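PDB 6IUY: glycerol-3-phosphate dehydrogenase [NAD(+)] from Dunaliella salina, which probably interconverts sn-glycerol 3-phosphate and dihydroxyacetone phosphate with NAD(+), and carries a fused haloacid dehalogenase-like domain that binds magnesium. Local coordinates for residues A[449-461]-A[502-516]. Numbering follows the deposited sequence.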
loop_
_atom_site.group_PDB
_atom_site.type_symbol
_atom_site.label_atom_id
_atom_site.label_comp_id
_atom_site.label_asym_id
_atom_site.label_seq_id
_atom_site.Cartn_x
_atom_site.Cartn_y
_atom_site.Cartn_z
ATOM N N ASN A 449 10.795 10.686 -4.038
ATOM C CA ASN A 449 9.618 11.047 -3.274
ATOM C C ASN A 449 10.004 11.229 -1.805
ATOM O O ASN A 449 10.530 10.294 -1.187
ATOM C CB ASN A 449 8.552 9.948 -3.451
ATOM C CG ASN A 449 7.303 10.189 -2.635
ATOM O OD1 ASN A 449 6.961 11.327 -2.306
ATOM N ND2 ASN A 449 6.600 9.104 -2.308
ATOM N N LEU A 450 9.754 12.413 -1.239
ATOM C CA LEU A 450 10.126 12.673 0.163
ATOM C C LEU A 450 9.037 12.253 1.139
ATOM O O LEU A 450 7.856 12.517 0.943
ATOM C CB LEU A 450 10.467 14.154 0.393
ATOM C CG LEU A 450 11.722 14.714 -0.274
ATOM C CD1 LEU A 450 11.899 16.186 0.080
ATOM C CD2 LEU A 450 12.977 13.944 0.095
ATOM N N LEU A 451 9.456 11.595 2.206
ATOM C CA LEU A 451 8.538 11.026 3.167
ATOM C C LEU A 451 9.128 11.295 4.517
ATOM O O LEU A 451 10.348 11.299 4.647
ATOM C CB LEU A 451 8.377 9.526 2.961
ATOM C CG LEU A 451 7.138 8.993 2.266
ATOM C CD1 LEU A 451 6.921 9.732 0.989
ATOM C CD2 LEU A 451 7.340 7.513 2.002
ATOM N N ALA A 452 8.286 11.495 5.526
ATOM C CA ALA A 452 8.803 11.689 6.867
ATOM C C ALA A 452 9.023 10.356 7.593
ATOM O O ALA A 452 9.757 10.316 8.585
ATOM C CB ALA A 452 7.882 12.578 7.655
ATOM N N ASP A 453 8.427 9.266 7.089
ATOM C CA ASP A 453 8.405 7.983 7.821
ATOM C C ASP A 453 9.693 7.154 7.686
ATOM O O ASP A 453 9.714 6.147 6.961
ATOM C CB ASP A 453 7.209 7.113 7.361
ATOM C CG ASP A 453 7.023 5.863 8.224
ATOM O OD1 ASP A 453 7.848 5.617 9.133
ATOM O OD2 ASP A 453 6.051 5.111 8.000
ATOM N N VAL A 454 10.750 7.536 8.404
ATOM C CA VAL A 454 12.025 6.822 8.290
ATOM C C VAL A 454 11.927 5.386 8.833
ATOM O O VAL A 454 12.462 4.451 8.235
ATOM C CB VAL A 454 13.183 7.561 9.026
ATOM C CG1 VAL A 454 14.399 6.646 9.157
ATOM C CG2 VAL A 454 13.576 8.846 8.292
ATOM N N PRO A 455 11.253 5.200 9.972
ATOM C CA PRO A 455 11.161 3.820 10.462
ATOM C C PRO A 455 10.377 2.879 9.523
ATOM O O PRO A 455 10.675 1.688 9.487
ATOM C CB PRO A 455 10.457 3.962 11.822
ATOM C CG PRO A 455 9.996 5.369 11.924
ATOM C CD PRO A 455 10.767 6.195 10.950
ATOM N N GLY A 456 9.413 3.392 8.763
ATOM C CA GLY A 456 8.618 2.523 7.897
ATOM C C GLY A 456 9.318 2.154 6.596
ATOM O O GLY A 456 9.322 0.983 6.196
ATOM N N ALA A 457 9.894 3.158 5.937
ATOM C CA ALA A 457 10.693 2.965 4.733
ATOM C C ALA A 457 11.827 1.987 4.994
ATOM O O ALA A 457 12.067 1.050 4.213
ATOM C CB ALA A 457 11.269 4.300 4.234
ATOM N N GLU A 458 12.518 2.206 6.106
ATOM C CA GLU A 458 13.743 1.485 6.358
ATOM C C GLU A 458 13.438 0.043 6.701
ATOM O O GLU A 458 14.125 -0.848 6.237
ATOM C CB GLU A 458 14.562 2.145 7.479
ATOM C CG GLU A 458 15.979 1.605 7.533
ATOM C CD GLU A 458 16.869 2.359 8.498
ATOM O OE1 GLU A 458 16.329 2.972 9.436
ATOM O OE2 GLU A 458 18.110 2.329 8.310
ATOM N N MET A 459 12.412 -0.192 7.512
ATOM C CA MET A 459 12.060 -1.563 7.888
ATOM C C MET A 459 11.490 -2.340 6.684
ATOM O O MET A 459 11.721 -3.545 6.547
ATOM C CB MET A 459 11.065 -1.563 9.055
ATOM C CG MET A 459 10.757 -2.941 9.580
ATOM S SD MET A 459 12.104 -3.739 10.476
ATOM C CE MET A 459 11.918 -2.923 12.061
ATOM N N CYS A 460 10.782 -1.648 5.792
ATOM C CA CYS A 460 10.335 -2.279 4.548
ATOM C C CYS A 460 11.503 -2.685 3.670
ATOM O O CYS A 460 11.546 -3.802 3.176
ATOM C CB CYS A 460 9.426 -1.349 3.735
ATOM S SG CYS A 460 7.754 -1.251 4.371
ATOM N N GLY A 461 12.435 -1.763 3.444
ATOM C CA GLY A 461 13.630 -2.098 2.694
ATOM C C GLY A 461 14.355 -3.326 3.231
ATOM O O GLY A 461 14.810 -4.147 2.457
ATOM N N ILE A 502 6.886 -2.999 16.339
ATOM C CA ILE A 502 8.163 -2.431 16.767
ATOM C C ILE A 502 8.188 -0.918 16.706
ATOM O O ILE A 502 8.750 -0.276 17.592
ATOM C CB ILE A 502 9.313 -3.014 15.938
ATOM C CG1 ILE A 502 9.887 -4.220 16.684
ATOM C CG2 ILE A 502 10.369 -1.972 15.670
ATOM C CD1 ILE A 502 10.780 -5.043 15.862
ATOM N N SER A 503 7.557 -0.346 15.686
ATOM C CA SER A 503 7.402 1.103 15.619
ATOM C C SER A 503 5.993 1.470 15.153
ATOM O O SER A 503 5.743 1.598 13.951
ATOM C CB SER A 503 8.459 1.718 14.692
ATOM O OG SER A 503 8.589 0.977 13.491
ATOM N N PRO A 504 5.063 1.633 16.112
ATOM C CA PRO A 504 3.641 1.822 15.793
ATOM C C PRO A 504 3.362 3.149 15.099
ATOM O O PRO A 504 2.288 3.311 14.510
ATOM C CB PRO A 504 2.956 1.760 17.168
ATOM C CG PRO A 504 3.932 1.034 18.059
ATOM C CD PRO A 504 5.286 1.489 17.562
ATOM N N SER A 505 4.319 4.075 15.169
ATOM C CA SER A 505 4.251 5.330 14.413
ATOM C C SER A 505 4.033 5.114 12.917
ATOM O O SER A 505 3.469 5.972 12.238
ATOM C CB SER A 505 5.538 6.134 14.603
ATOM O OG SER A 505 6.590 5.616 13.795
ATOM N N VAL A 506 4.502 3.974 12.408
ATOM C CA VAL A 506 4.522 3.736 10.970
ATOM C C VAL A 506 3.130 3.825 10.353
ATOM O O VAL A 506 2.155 3.277 10.878
ATOM C CB VAL A 506 5.133 2.375 10.641
ATOM C CG1 VAL A 506 5.033 2.100 9.156
ATOM C CG2 VAL A 506 6.580 2.340 11.088
ATOM N N ARG A 507 3.058 4.521 9.229
ATOM C CA ARG A 507 1.800 4.762 8.540
ATOM C C ARG A 507 1.542 3.771 7.409
ATOM O O ARG A 507 2.452 3.440 6.642
ATOM C CB ARG A 507 1.788 6.187 7.978
ATOM C CG ARG A 507 1.897 7.268 9.042
ATOM C CD ARG A 507 1.958 8.646 8.411
ATOM N NE ARG A 507 1.740 9.704 9.395
ATOM C CZ ARG A 507 1.881 11.003 9.137
ATOM N NH1 ARG A 507 2.243 11.410 7.923
ATOM N NH2 ARG A 507 1.664 11.897 10.095
ATOM N N ASP A 508 0.297 3.315 7.306
ATOM C CA ASP A 508 -0.114 2.423 6.232
ATOM C C ASP A 508 0.280 2.958 4.865
ATOM O O ASP A 508 0.670 2.183 3.991
ATOM C CB ASP A 508 -1.624 2.187 6.275
ATOM C CG ASP A 508 -1.999 0.951 7.075
ATOM O OD1 ASP A 508 -1.087 0.248 7.556
ATOM O OD2 ASP A 508 -3.209 0.671 7.215
ATOM N N ASP A 509 0.180 4.273 4.683
ATOM C CA ASP A 509 0.552 4.896 3.421
ATOM C C ASP A 509 1.938 4.444 2.949
ATOM O O ASP A 509 2.193 4.318 1.746
ATOM C CB ASP A 509 0.538 6.419 3.546
ATOM C CG ASP A 509 -0.855 7.012 3.425
ATOM O OD1 ASP A 509 -1.646 6.541 2.581
ATOM O OD2 ASP A 509 -1.155 7.965 4.174
ATOM N N THR A 510 2.819 4.180 3.908
ATOM C CA THR A 510 4.222 3.910 3.606
ATOM C C THR A 510 4.383 2.618 2.797
ATOM O O THR A 510 5.261 2.510 1.960
ATOM C CB THR A 510 5.061 3.844 4.926
ATOM O OG1 THR A 510 5.037 5.127 5.572
ATOM C CG2 THR A 510 6.493 3.460 4.641
ATOM N N PHE A 511 3.511 1.647 3.021
ATOM C CA PHE A 511 3.632 0.367 2.337
ATOM C C PHE A 511 3.253 0.473 0.875
ATOM O O PHE A 511 3.634 -0.375 0.082
ATOM C CB PHE A 511 2.789 -0.673 3.047
ATOM C CG PHE A 511 3.186 -0.858 4.469
ATOM C CD1 PHE A 511 4.267 -1.655 4.792
ATOM C CD2 PHE A 511 2.517 -0.188 5.486
ATOM C CE1 PHE A 511 4.658 -1.814 6.109
ATOM C CE2 PHE A 511 2.897 -0.343 6.802
ATOM C CZ PHE A 511 3.977 -1.148 7.112
ATOM N N PHE A 512 2.554 1.545 0.518
ATOM C CA PHE A 512 2.129 1.781 -0.858
ATOM C C PHE A 512 3.134 2.572 -1.662
ATOM O O PHE A 512 2.995 2.707 -2.872
ATOM C CB PHE A 512 0.774 2.505 -0.879
ATOM C CG PHE A 512 -0.350 1.667 -0.332
ATOM C CD1 PHE A 512 -0.979 0.735 -1.129
ATOM C CD2 PHE A 512 -0.745 1.785 0.981
ATOM C CE1 PHE A 512 -1.997 -0.056 -0.631
ATOM C CE2 PHE A 512 -1.766 0.993 1.489
ATOM C CZ PHE A 512 -2.384 0.070 0.681
ATOM N N GLU A 513 4.150 3.104 -0.995
ATOM C CA GLU A 513 5.183 3.857 -1.694
ATOM C C GLU A 513 6.255 2.917 -2.243
ATOM O O GLU A 513 6.257 1.718 -1.975
ATOM C CB GLU A 513 5.832 4.897 -0.772
ATOM C CG GLU A 513 4.859 5.841 -0.078
ATOM C CD GLU A 513 4.390 6.999 -0.964
ATOM O OE1 GLU A 513 3.650 7.866 -0.448
ATOM O OE2 GLU A 513 4.746 7.056 -2.166
ATOM N N SER A 514 7.196 3.486 -2.979
ATOM C CA SER A 514 8.215 2.690 -3.637
ATOM C C SER A 514 9.001 1.790 -2.682
ATOM O O SER A 514 9.411 0.699 -3.064
ATOM C CB SER A 514 9.178 3.603 -4.403
ATOM O OG SER A 514 10.150 2.822 -5.075
ATOM N N CYS A 515 9.208 2.237 -1.451
ATOM C CA CYS A 515 9.975 1.458 -0.474
ATOM C C CYS A 515 9.241 0.207 0.006
ATOM O O CYS A 515 9.861 -0.695 0.570
ATOM C CB CYS A 515 10.316 2.320 0.748
ATOM S SG CYS A 515 8.837 3.136 1.476
ATOM N N GLY A 516 7.925 0.159 -0.200
ATOM C CA GLY A 516 7.111 -0.938 0.297
ATOM C C GLY A 516 6.791 -1.977 -0.767
ATOM O O GLY A 516 7.612 -2.847 -1.054
HETATM O O HOH W 1 11.381 0.469 12.154
#
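Asp453, the N-cap of helix 454-477, ties the junction of strand 446-451 and that helix to the chain returning after helix 481-502. Its OD2 takes the Thr510 hydroxyl OG1 on the anti side at 2.6 Å and the Arg507 backbone N, from above the carboxylate plane, at 3.3 Å. With CG anti to the backbone N (chi1 -172°), the carboxylate reaches both ways, and OD1 accepts Gly456 N at 2.7 Å from above its plane, over a bent N-H...O angle of 141°. Packing is tight beyond: Thr510 CG2 and both Val506 methyls lie against the backbone of Gly456, where a CB would clash. Cys460 SG meets the Phe511 ring obliquely, 3.5 Å from CD1, and Gly461 lies near Lys380, which binds NAD and dihydroxyacetone phosphate. The Pro455 end is looser: its ring only brushes Ser503 and exposed Ser505, and a water bridges Pro455 O to Ser503 OG. Were Asp453 an alanine, Thr510 OG1 and Arg507 N would probably lose their shared acceptor and Gly456 N its side-chain cap. Phe512 (cation-pi) and Asp509 (salt bridge) engage Arg496 of the second subunit. Three bonds to one carboxylate, probably stabilised by the helix N-terminus, couple this helix to segment 502-516, which faces that subunit.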